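Local coordinates for STING-associated CdnE c-di-GMP synthase (Flavobacteriaceae, PDB 6WT8), which synthesises the cyclic dinucleotide c-di-GMP, probably as the nucleotide signal that its associated STING receptor senses in CBASS antiphage defence, at residues T134-N139 with F208-D213; K113-D118 with Y202-D207; K217-Y222 with Y234-I239; N83-E88 with Q109-S114. All coordinates share one frame; numbering follows the deposited sequence.

Contact 1. Residues T134-N139 with F208-D213; sequences TEEILN and FMKTND
N139 meets K210 through its carboxamide: ND2 donates to the backbone oxygen of K210, with 2.9 Å between N139 ND2 and K210 O and an N-H...O angle of 172°. The bond is nearly straight at the hydrogen, and the acceptor lies in the plane of the N139 amide, but the donor comes in above the carbonyl plane of K210 and not on a lone pair. N139 CB rests 3.3 Å from M209 O, so the asparagine touches two successive carbonyls of helix 206-211. With CG opposite its own carbonyl carbon (chi1 -75°), the N139 amide also reaches N212, whose amide plane is turned 57° from it. A water bridges the same pair by donating to the backbone O of N139 and accepting from N212 ND2, while N212 OD1 is bound by H143.

E136 sits one turn earlier. Its CA-H points at K210 O, with 3.5 Å from E136 CA to K210 O, giving that oxygen a second, softer partner. The two side chains pass at a slant, E136 CG 4.1 Å from K210 CB, and both run on extended. Their charged ends remain apart, E136 OE2 and K210 NZ being 5.3 Å from each other, joined by a water that donates to OE2 and accepts from NZ; E136 OE1 accepts from the backbone N of K133.

This is helix-to-helix packing at the surface, in which the start of helix 134-146 lies against the C-terminal part of helix 206-211, where N212 takes positive phi and T211 OG1, also bonded to D207 O, forms an ST turn with D213 N.

Contact 2. Residues K113-D118 with Y202-D207; sequences KSSEFD and YYKSVD
K204 runs along one face of the strand pair beside S115 and F117. Its CB packs against F117 CB at 3.7 Å, and the extended chain then runs on alongside S115: K204 CG and CE each lie 3.6 Å from S115 OG, CD is slightly farther from it, and NZ ends beside S115 CB. S115 OG, opposite its own backbone N (chi1 -180°), donates to E116 O, while K204 N reaches that oxygen from the other face of the carbonyl plane at 2.9 Å. This is the parallel pairing of strand 114-117 with the end of strand 192-204 in the mixed sheet, and both strands run straight into helices: D118 caps the backbone N of G121, and S205 OG that of F208. E116 N donates to Y202 O and D118 N to K204 O. On the other face the Y203 ring has E116 CB at its edge, 3.7 Å from Y203 CD1, and Y203 OH comes 3.3 Å from D118 CB. Cutting Y203 back to an alanine would take away the ring and is likely to open a gap beside E116 CB and leave D118 CB without its neighbouring hydroxyl. A water donates to D118 OD2 at 2.7 Å and accepts from V206 N.

Contact 3. Residues K217-Y222 with Y234-I239; sequences KGIQIY and YPFLSI
Strand 218-221 comes up against the N-terminal end of helix 235-248, its backbone nearest the helix at G218, whose CA is 4.7 Å from the CA of Y234. Y234 occupies the N-cap position, and no direct hydrogen bond joins the two segments. Their backbones are connected instead by a water, which donates to K217 O at 2.6 Å and accepts weakly from F236 N. Just before Y234, D233 pairs with I219 through backbone hydrogen bonding.

Because G218 has no side chain, the Y234 ring can settle close to the strand: Y234 CD1 lies 3.5 Å from G218 CA, and CE1 is almost as near. The hydroxyl end of Y234 touches Y203 on the adjacent strand 192-204.

I219 divides its branches between two helix residues. With CG1 placed between its backbone N and carbonyl carbon (chi1 59°), the side chain crosses P235 at a slant, I219 CD1 meeting P235 CG at 3.9 Å, while I219 CG2 turns to F236 and lies 3.8 Å from CE2. P235 CG in turn stands over the centre of one face of the F236 ring. At the edge of that ring, near its plane, K217 O approaches F236 CD2 at 3.5 Å. F236 and I219 both continue onto I110 of strand 106-112.

The chemistry is thus mainly that of carbon surfaces fitted together. Between the two segments, contact rests on shape and dispersion, with polar help from a water bridge, one arm of it weak, and from a carbonyl oxygen facing the electropositive rim of a phenylalanine.

Contact 4. Residues N83-E88 with Q109-S114; sequences NLVDFE and QITNKS
The F87 ring lies alongside the Q109 side chain, both pointing the same way, with F87 CE1 3.7 Å from Q109 CB and the ring and amide planes 35° apart. They form a non-hydrogen-bonded pair of the antiparallel strands 85-90 and 106-112, part of the sheet that, as in other CD-NTases, probably forms the nucleotidyltransferase core. One step along, D86 and I110 make the hydrogen-bonded pair, with 2.8 Å from D86 N to I110 O and the same from I110 N to D86 O. Q109 spends its amide on other partners, OE1 taking a bond from H81.

The polar end of the contact belongs to N112. With CG held between the backbone N and the carbonyl carbon (chi1 63°), its side chain crosses that of D86 at about a right angle, and ND2 donates to D86 OD1 at 2.9 Å, almost straight and from above the carboxylate plane. D86 OD2 is bound by the hydroxyl of Y202. N112 OD1 accepts a hydrogen bond from a water that also donates to N83 O and accepts from K113 NZ. A leucine in place of N112 would probably leave D86 OD1 without this amide donor and take one acceptor from the water. K113 comes in beside this: its CE packs on L84 CD2, and NZ donates to N83 O across 3.3 Å, nearly in line with the carbonyl bond.

In the fold
Contacts 2, 3 and 4 meet on one mixed sheet, their centres 11 to 13 Å apart, with strand 192-204 beside strands 106-112, 114-117 and 218-221. Along the chain contact 4 comes first and passes its last residues, K113 and S114, to contact 2 where the chain turns a corner. The segments of contacts 1 and 2 then alternate, and both contacts use helix 206-211; the selenomethionine M209 packs its CE on K204 O. Contact 3 closes the series. Contact 1 lies outermost, about 26 Å from the chain centre, and contact 3 innermost, at about 11 Å. Together they join the sheet, probably the nucleotidyltransferase core, to peripheral helix 134-146 through helix 206-211 and to the more central helix 235-248.

Contact 1. Residues T134-N139 with F208-D213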
# COMPACT_ATOMS: atom_id res chain seq x y z
N THR A 134 -20.07 5.82 -24.50
CA THR A 134 -20.25 7.23 -24.84
C THR A 134 -19.66 8.14 -23.77
O THR A 134 -19.09 9.18 -24.10
CB THR A 134 -21.73 7.58 -25.09
OG1 THR A 134 -22.55 7.06 -24.03
CG2 THR A 134 -22.24 6.92 -26.40
N GLU A 135 -19.76 7.75 -22.51
CA GLU A 135 -19.18 8.60 -21.47
C GLU A 135 -17.65 8.63 -21.58
O GLU A 135 -17.03 9.66 -21.31
CB GLU A 135 -19.63 8.11 -20.09
CG GLU A 135 -19.43 6.63 -19.81
CD GLU A 135 -20.66 5.77 -20.15
OE1 GLU A 135 -21.25 5.93 -21.25
OE2 GLU A 135 -21.03 4.91 -19.30
N GLU A 136 -17.05 7.52 -22.01
CA GLU A 136 -15.59 7.51 -22.17
C GLU A 136 -15.18 8.40 -23.33
O GLU A 136 -14.15 9.09 -23.26
CB GLU A 136 -15.09 6.09 -22.41
CG GLU A 136 -15.26 5.14 -21.25
CD GLU A 136 -14.89 3.70 -21.63
OE1 GLU A 136 -15.13 3.24 -22.79
OE2 GLU A 136 -14.42 2.97 -20.76
N ILE A 137 -15.96 8.36 -24.41
CA ILE A 137 -15.67 9.25 -25.53
C ILE A 137 -15.72 10.71 -25.10
O ILE A 137 -14.82 11.50 -25.39
CB ILE A 137 -16.64 9.00 -26.69
CG1 ILE A 137 -16.55 7.53 -27.16
CG2 ILE A 137 -16.36 10.01 -27.78
CD1 ILE A 137 -17.66 7.10 -28.14
N LEU A 138 -16.76 11.07 -24.35
CA LEU A 138 -16.89 12.46 -23.95
C LEU A 138 -15.75 12.89 -23.02
O LEU A 138 -15.22 14.00 -23.14
CB LEU A 138 -18.24 12.66 -23.27
CG LEU A 138 -19.35 12.52 -24.34
CD1 LEU A 138 -20.75 12.55 -23.73
CD2 LEU A 138 -19.20 13.55 -25.47
N ASN A 139 -15.36 12.01 -22.10
CA ASN A 139 -14.26 12.32 -21.19
C ASN A 139 -12.96 12.51 -21.96
O ASN A 139 -12.21 13.47 -21.74
CB ASN A 139 -14.12 11.21 -20.15
CG ASN A 139 -15.18 11.28 -19.11
OD1 ASN A 139 -15.81 12.32 -18.94
ND2 ASN A 139 -15.41 10.17 -18.41
N PHE A 208 -7.26 6.85 -16.91
CA PHE A 208 -7.69 8.06 -16.21
C PHE A 208 -8.51 8.97 -17.14
O PHE A 208 -9.56 9.48 -16.76
CB PHE A 208 -6.50 8.85 -15.63
CG PHE A 208 -6.94 10.17 -15.09
CD1 PHE A 208 -7.71 10.22 -13.93
CD2 PHE A 208 -6.64 11.33 -15.76
CE1 PHE A 208 -8.19 11.42 -13.46
CE2 PHE A 208 -7.07 12.55 -15.30
CZ PHE A 208 -7.85 12.61 -14.14
N MSE A 209 -8.01 9.21 -18.35
CA MSE A 209 -8.66 10.19 -19.21
C MSE A 209 -10.02 9.67 -19.68
O MSE A 209 -10.92 10.45 -19.99
CB MSE A 209 -7.73 10.56 -20.37
CG MSE A 209 -6.47 11.32 -19.81
SE MSE A 209 -5.46 12.07 -21.30
CE MSE A 209 -4.44 10.54 -21.82
N LYS A 210 -10.22 8.33 -19.66
CA LYS A 210 -11.55 7.77 -19.99
C LYS A 210 -12.58 7.94 -18.88
O LYS A 210 -13.79 7.87 -19.16
CB LYS A 210 -11.45 6.26 -20.29
CG LYS A 210 -10.81 5.88 -21.60
CD LYS A 210 -10.65 4.34 -21.74
CE LYS A 210 -10.24 4.02 -23.19
NZ LYS A 210 -9.89 2.58 -23.48
N THR A 211 -12.16 8.08 -17.63
CA THR A 211 -13.04 7.94 -16.48
C THR A 211 -13.09 9.17 -15.59
O THR A 211 -14.10 9.37 -14.91
CB THR A 211 -12.58 6.77 -15.57
OG1 THR A 211 -11.22 6.99 -15.13
CG2 THR A 211 -12.65 5.45 -16.29
N ASN A 212 -12.00 9.94 -15.53
CA ASN A 212 -11.79 10.99 -14.54
C ASN A 212 -11.91 10.47 -13.12
O ASN A 212 -12.24 11.24 -12.21
CB ASN A 212 -12.74 12.15 -14.81
CG ASN A 212 -12.39 12.83 -16.12
OD1 ASN A 212 -11.19 13.00 -16.40
ND2 ASN A 212 -13.39 13.20 -16.93
N ASP A 213 -11.59 9.19 -12.91
CA ASP A 213 -11.49 8.63 -11.56
C ASP A 213 -10.22 9.19 -10.94
O ASP A 213 -9.12 8.90 -11.40
CB ASP A 213 -11.42 7.10 -11.60
CG ASP A 213 -12.71 6.41 -12.01
OD1 ASP A 213 -13.82 7.02 -11.91
OD2 ASP A 213 -12.65 5.21 -12.43
O HOH W 1 -12.50 1.33 -22.33
O HOH W 2 -12.72 14.84 -19.27

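Contact 2. Residues K113-D118 with Y202-D207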
# COMPACT_ATOMS: atom_id res chain seq x y z
N LYS A 113 -0.38 22.79 -12.50
CA LYS A 113 -0.50 23.70 -13.64
C LYS A 113 -0.35 23.01 -14.98
O LYS A 113 -0.78 23.57 -16.01
CB LYS A 113 0.61 24.73 -13.64
CG LYS A 113 0.67 25.61 -12.46
CD LYS A 113 -0.61 26.34 -12.31
CE LYS A 113 -0.35 27.70 -11.71
NZ LYS A 113 -1.54 28.07 -10.91
N SER A 114 0.41 21.92 -15.00
CA SER A 114 0.67 21.16 -16.21
C SER A 114 0.80 19.72 -15.77
O SER A 114 1.04 19.43 -14.59
CB SER A 114 1.94 21.62 -16.93
OG SER A 114 3.05 21.48 -16.07
N SER A 115 0.53 18.82 -16.70
CA SER A 115 0.58 17.41 -16.40
C SER A 115 1.27 16.69 -17.55
O SER A 115 1.21 17.11 -18.70
CB SER A 115 -0.83 16.86 -16.21
OG SER A 115 -0.81 15.48 -15.92
N GLU A 116 1.90 15.58 -17.22
CA GLU A 116 2.32 14.64 -18.24
C GLU A 116 1.10 13.80 -18.64
O GLU A 116 0.16 13.66 -17.86
CB GLU A 116 3.42 13.75 -17.68
CG GLU A 116 4.69 14.54 -17.23
CD GLU A 116 5.35 15.23 -18.38
OE1 GLU A 116 5.58 14.56 -19.39
OE2 GLU A 116 5.61 16.44 -18.27
N PHE A 117 1.11 13.25 -19.85
CA PHE A 117 -0.02 12.38 -20.23
C PHE A 117 0.39 11.49 -21.40
O PHE A 117 1.38 11.76 -22.09
CB PHE A 117 -1.29 13.19 -20.58
CG PHE A 117 -1.17 14.04 -21.82
CD1 PHE A 117 -0.54 15.26 -21.79
CD2 PHE A 117 -1.76 13.62 -23.02
CE1 PHE A 117 -0.44 16.05 -22.93
CE2 PHE A 117 -1.69 14.40 -24.17
CZ PHE A 117 -1.02 15.62 -24.14
N ASP A 118 -0.40 10.44 -21.61
CA ASP A 118 -0.20 9.51 -22.73
C ASP A 118 -0.76 10.13 -24.03
O ASP A 118 -1.94 9.94 -24.37
CB ASP A 118 -0.87 8.18 -22.39
CG ASP A 118 -0.50 7.09 -23.37
OD1 ASP A 118 0.18 7.40 -24.36
OD2 ASP A 118 -0.88 5.93 -23.12
N TYR A 202 1.76 15.26 -12.11
CA TYR A 202 0.80 14.22 -12.50
C TYR A 202 1.17 13.58 -13.82
O TYR A 202 1.77 14.18 -14.71
CB TYR A 202 -0.61 14.79 -12.67
CG TYR A 202 -1.32 15.15 -11.41
CD1 TYR A 202 -1.63 14.18 -10.50
CD2 TYR A 202 -1.65 16.50 -11.16
CE1 TYR A 202 -2.33 14.48 -9.31
CE2 TYR A 202 -2.33 16.83 -9.99
CZ TYR A 202 -2.67 15.82 -9.09
OH TYR A 202 -3.37 16.09 -7.90
N TYR A 203 0.68 12.35 -13.97
CA TYR A 203 0.66 11.67 -15.26
C TYR A 203 -0.74 11.15 -15.50
O TYR A 203 -1.29 10.39 -14.67
CB TYR A 203 1.67 10.52 -15.29
CG TYR A 203 1.64 9.76 -16.60
CD1 TYR A 203 2.40 10.19 -17.66
CD2 TYR A 203 0.85 8.62 -16.74
CE1 TYR A 203 2.40 9.50 -18.88
CE2 TYR A 203 0.81 7.93 -17.96
CZ TYR A 203 1.61 8.37 -19.01
OH TYR A 203 1.61 7.70 -20.23
N LYS A 204 -1.31 11.54 -16.64
CA LYS A 204 -2.66 11.11 -17.03
C LYS A 204 -2.59 9.94 -18.01
O LYS A 204 -2.17 10.11 -19.16
CB LYS A 204 -3.43 12.28 -17.66
CG LYS A 204 -3.66 13.41 -16.68
CD LYS A 204 -4.40 14.61 -17.34
CE LYS A 204 -4.32 15.81 -16.37
NZ LYS A 204 -4.67 17.14 -17.00
N SER A 205 -3.02 8.76 -17.53
CA SER A 205 -3.12 7.60 -18.40
C SER A 205 -4.39 7.64 -19.23
O SER A 205 -5.29 8.44 -18.98
CB SER A 205 -3.12 6.32 -17.57
OG SER A 205 -4.31 6.28 -16.80
N VAL A 206 -4.45 6.80 -20.26
CA VAL A 206 -5.70 6.65 -21.01
C VAL A 206 -6.84 6.22 -20.10
O VAL A 206 -7.96 6.74 -20.22
CB VAL A 206 -5.50 5.65 -22.16
CG1 VAL A 206 -6.86 5.43 -22.86
CG2 VAL A 206 -4.43 6.21 -23.14
N ASP A 207 -6.59 5.29 -19.17
CA ASP A 207 -7.68 4.87 -18.29
C ASP A 207 -8.17 6.02 -17.40
O ASP A 207 -9.39 6.15 -17.15
CB ASP A 207 -7.25 3.66 -17.46
CG ASP A 207 -7.32 2.35 -18.25
OD1 ASP A 207 -8.03 2.27 -19.29
OD2 ASP A 207 -6.64 1.41 -17.82
O HOH W 3 -2.04 5.25 -20.80

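Contact 3. Residues K217-Y222 with Y234-I239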
# COMPACT_ATOMS: atom_id res chain seq x y z
N LYS A 217 -5.17 8.73 -11.28
CA LYS A 217 -4.12 9.68 -11.64
C LYS A 217 -2.77 9.19 -11.15
O LYS A 217 -2.65 8.73 -10.00
CB LYS A 217 -4.42 11.05 -11.04
CG LYS A 217 -5.64 11.71 -11.58
CD LYS A 217 -5.81 13.15 -11.08
CE LYS A 217 -4.71 14.00 -11.62
NZ LYS A 217 -5.00 14.97 -12.71
N GLY A 218 -1.75 9.28 -12.01
CA GLY A 218 -0.41 8.85 -11.67
C GLY A 218 0.45 10.02 -11.23
O GLY A 218 0.08 11.19 -11.42
N ILE A 219 1.56 9.67 -10.59
CA ILE A 219 2.56 10.70 -10.31
C ILE A 219 3.91 10.29 -10.87
O ILE A 219 4.25 9.11 -10.97
CB ILE A 219 2.68 11.02 -8.80
CG1 ILE A 219 3.07 9.76 -7.97
CG2 ILE A 219 1.35 11.65 -8.29
CD1 ILE A 219 3.31 10.09 -6.50
N GLN A 220 4.70 11.31 -11.19
CA GLN A 220 6.11 11.14 -11.58
C GLN A 220 6.90 11.99 -10.61
O GLN A 220 6.83 13.23 -10.64
CB GLN A 220 6.36 11.55 -13.04
CG GLN A 220 5.69 10.59 -14.02
CD GLN A 220 6.12 10.78 -15.44
OE1 GLN A 220 5.36 11.34 -16.24
NE2 GLN A 220 7.35 10.34 -15.80
N ILE A 221 7.62 11.32 -9.73
CA ILE A 221 8.32 11.97 -8.62
C ILE A 221 9.59 12.65 -9.10
O ILE A 221 10.40 12.06 -9.84
CB ILE A 221 8.63 10.92 -7.55
CG1 ILE A 221 7.29 10.48 -6.94
CG2 ILE A 221 9.49 11.47 -6.42
CD1 ILE A 221 7.40 9.24 -6.01
N TYR A 222 9.83 13.88 -8.62
CA TYR A 222 11.03 14.63 -8.96
C TYR A 222 12.25 14.18 -8.14
O TYR A 222 12.19 14.11 -6.92
CB TYR A 222 10.78 16.11 -8.71
CG TYR A 222 11.99 16.98 -9.06
CD1 TYR A 222 12.41 17.10 -10.36
CD2 TYR A 222 12.71 17.62 -8.08
CE1 TYR A 222 13.52 17.88 -10.72
CE2 TYR A 222 13.81 18.42 -8.42
CZ TYR A 222 14.22 18.51 -9.73
OH TYR A 222 15.32 19.30 -10.07
N TYR A 234 1.36 4.70 -9.41
CA TYR A 234 -0.08 4.89 -9.18
C TYR A 234 -0.45 4.59 -7.72
O TYR A 234 -1.23 3.66 -7.42
CB TYR A 234 -0.88 4.02 -10.15
CG TYR A 234 -0.71 4.40 -11.60
CD1 TYR A 234 -1.40 5.49 -12.15
CD2 TYR A 234 0.18 3.73 -12.41
CE1 TYR A 234 -1.23 5.88 -13.46
CE2 TYR A 234 0.36 4.12 -13.75
CZ TYR A 234 -0.37 5.18 -14.27
OH TYR A 234 -0.19 5.56 -15.61
N PRO A 235 0.12 5.33 -6.77
CA PRO A 235 -0.12 5.02 -5.36
C PRO A 235 -1.58 5.17 -4.97
O PRO A 235 -2.08 4.46 -4.06
CB PRO A 235 0.75 6.03 -4.59
CG PRO A 235 0.87 7.21 -5.59
CD PRO A 235 0.99 6.54 -6.96
N PHE A 236 -2.30 6.11 -5.58
CA PHE A 236 -3.67 6.33 -5.14
C PHE A 236 -4.58 5.22 -5.64
O PHE A 236 -5.64 5.00 -5.07
CB PHE A 236 -4.14 7.72 -5.64
CG PHE A 236 -3.13 8.77 -5.47
CD1 PHE A 236 -2.53 9.00 -4.23
CD2 PHE A 236 -2.70 9.54 -6.57
CE1 PHE A 236 -1.53 9.98 -4.05
CE2 PHE A 236 -1.72 10.55 -6.39
CZ PHE A 236 -1.12 10.76 -5.15
N LEU A 237 -4.17 4.55 -6.73
CA LEU A 237 -4.97 3.47 -7.28
C LEU A 237 -4.87 2.23 -6.39
O LEU A 237 -5.89 1.55 -6.15
CB LEU A 237 -4.48 3.17 -8.70
CG LEU A 237 -5.35 2.25 -9.52
CD1 LEU A 237 -6.82 2.74 -9.57
CD2 LEU A 237 -4.79 2.10 -10.92
N SER A 238 -3.66 1.92 -5.91
CA SER A 238 -3.52 0.85 -4.93
C SER A 238 -4.32 1.13 -3.69
O SER A 238 -5.03 0.23 -3.17
CB SER A 238 -2.05 0.66 -4.58
OG SER A 238 -1.41 0.11 -5.70
N ILE A 239 -4.26 2.36 -3.18
CA ILE A 239 -5.00 2.70 -1.96
C ILE A 239 -6.48 2.49 -2.19
O ILE A 239 -7.17 1.84 -1.39
CB ILE A 239 -4.69 4.14 -1.51
CG1 ILE A 239 -3.27 4.21 -0.97
CG2 ILE A 239 -5.73 4.64 -0.53
CD1 ILE A 239 -2.73 5.64 -0.95
O HOH W 4 -2.75 6.57 -8.57

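Contact 4. Residues N83-E88 with Q109-S114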
# COMPACT_ATOMS: atom_id res chain seq x y z
N ASN A 83 -0.59 27.44 -4.21
CA ASN A 83 -1.10 27.89 -5.49
C ASN A 83 -0.48 27.13 -6.65
O ASN A 83 -0.94 27.30 -7.78
CB ASN A 83 -0.89 29.40 -5.66
CG ASN A 83 0.59 29.82 -5.47
OD1 ASN A 83 1.17 29.51 -4.41
ND2 ASN A 83 1.18 30.50 -6.48
N LEU A 84 0.58 26.35 -6.40
CA LEU A 84 1.26 25.61 -7.46
C LEU A 84 1.08 24.11 -7.38
O LEU A 84 1.46 23.41 -8.33
CB LEU A 84 2.78 25.91 -7.43
CG LEU A 84 3.14 27.39 -7.72
CD1 LEU A 84 4.69 27.52 -7.71
CD2 LEU A 84 2.63 27.85 -9.06
N VAL A 85 0.50 23.58 -6.29
CA VAL A 85 0.46 22.15 -6.09
C VAL A 85 -0.88 21.72 -5.49
O VAL A 85 -1.60 22.49 -4.83
CB VAL A 85 1.59 21.69 -5.13
CG1 VAL A 85 2.96 21.92 -5.73
CG2 VAL A 85 1.46 22.34 -3.72
N ASP A 86 -1.20 20.44 -5.74
CA ASP A 86 -2.16 19.68 -4.95
C ASP A 86 -1.45 18.85 -3.89
O ASP A 86 -0.31 18.43 -4.06
CB ASP A 86 -2.93 18.70 -5.82
CG ASP A 86 -3.81 19.38 -6.87
OD1 ASP A 86 -4.22 20.56 -6.72
OD2 ASP A 86 -4.17 18.65 -7.84
N PHE A 87 -2.15 18.57 -2.81
CA PHE A 87 -1.59 17.74 -1.76
C PHE A 87 -2.34 16.43 -1.65
O PHE A 87 -3.57 16.42 -1.55
CB PHE A 87 -1.63 18.45 -0.40
CG PHE A 87 -0.77 19.70 -0.37
CD1 PHE A 87 0.61 19.54 -0.19
CD2 PHE A 87 -1.30 20.99 -0.54
CE1 PHE A 87 1.44 20.65 -0.21
CE2 PHE A 87 -0.47 22.08 -0.55
CZ PHE A 87 0.90 21.90 -0.40
N GLU A 88 -1.58 15.35 -1.55
CA GLU A 88 -2.14 14.02 -1.39
C GLU A 88 -1.26 13.23 -0.42
O GLU A 88 -0.36 13.77 0.23
CB GLU A 88 -2.22 13.31 -2.74
CG GLU A 88 -3.14 13.99 -3.78
CD GLU A 88 -4.63 14.00 -3.40
OE1 GLU A 88 -5.09 13.23 -2.51
OE2 GLU A 88 -5.34 14.82 -4.02
N GLN A 109 3.22 16.35 -2.73
CA GLN A 109 2.80 17.62 -3.32
C GLN A 109 3.03 17.54 -4.82
O GLN A 109 4.09 17.10 -5.26
CB GLN A 109 3.48 18.80 -2.66
CG GLN A 109 4.98 18.82 -2.84
CD GLN A 109 5.62 19.99 -2.10
OE1 GLN A 109 4.95 20.94 -1.65
NE2 GLN A 109 6.93 19.92 -1.98
N ILE A 110 1.99 17.81 -5.61
CA ILE A 110 1.98 17.52 -7.03
C ILE A 110 1.73 18.82 -7.76
O ILE A 110 0.68 19.45 -7.58
CB ILE A 110 0.88 16.48 -7.34
CG1 ILE A 110 0.98 15.27 -6.39
CG2 ILE A 110 1.03 16.05 -8.77
CD1 ILE A 110 -0.33 14.40 -6.34
N THR A 111 2.66 19.24 -8.63
CA THR A 111 2.41 20.45 -9.39
C THR A 111 1.14 20.29 -10.23
O THR A 111 0.87 19.19 -10.74
CB THR A 111 3.61 20.76 -10.26
OG1 THR A 111 3.94 19.61 -11.08
CG2 THR A 111 4.77 21.18 -9.39
N ASN A 112 0.30 21.33 -10.28
CA ASN A 112 -1.05 21.14 -10.82
C ASN A 112 -1.37 22.10 -11.96
O ASN A 112 -2.55 22.20 -12.33
CB ASN A 112 -2.11 21.25 -9.70
CG ASN A 112 -2.13 22.64 -9.06
OD1 ASN A 112 -1.51 23.59 -9.56
ND2 ASN A 112 -2.86 22.77 -7.94
N LYS A 113 -0.38 22.79 -12.50
CA LYS A 113 -0.50 23.70 -13.64
C LYS A 113 -0.35 23.01 -14.98
O LYS A 113 -0.78 23.57 -16.01
CB LYS A 113 0.61 24.73 -13.64
CG LYS A 113 0.67 25.61 -12.46
CD LYS A 113 -0.61 26.34 -12.31
CE LYS A 113 -0.35 27.70 -11.71
NZ LYS A 113 -1.54 28.07 -10.91
N SER A 114 0.41 21.92 -15.00
CA SER A 114 0.67 21.16 -16.21
C SER A 114 0.80 19.72 -15.77
O SER A 114 1.04 19.43 -14.59
CB SER A 114 1.94 21.62 -16.93
OG SER A 114 3.05 21.48 -16.07
O HOH W 5 -2.65 25.96 -9.59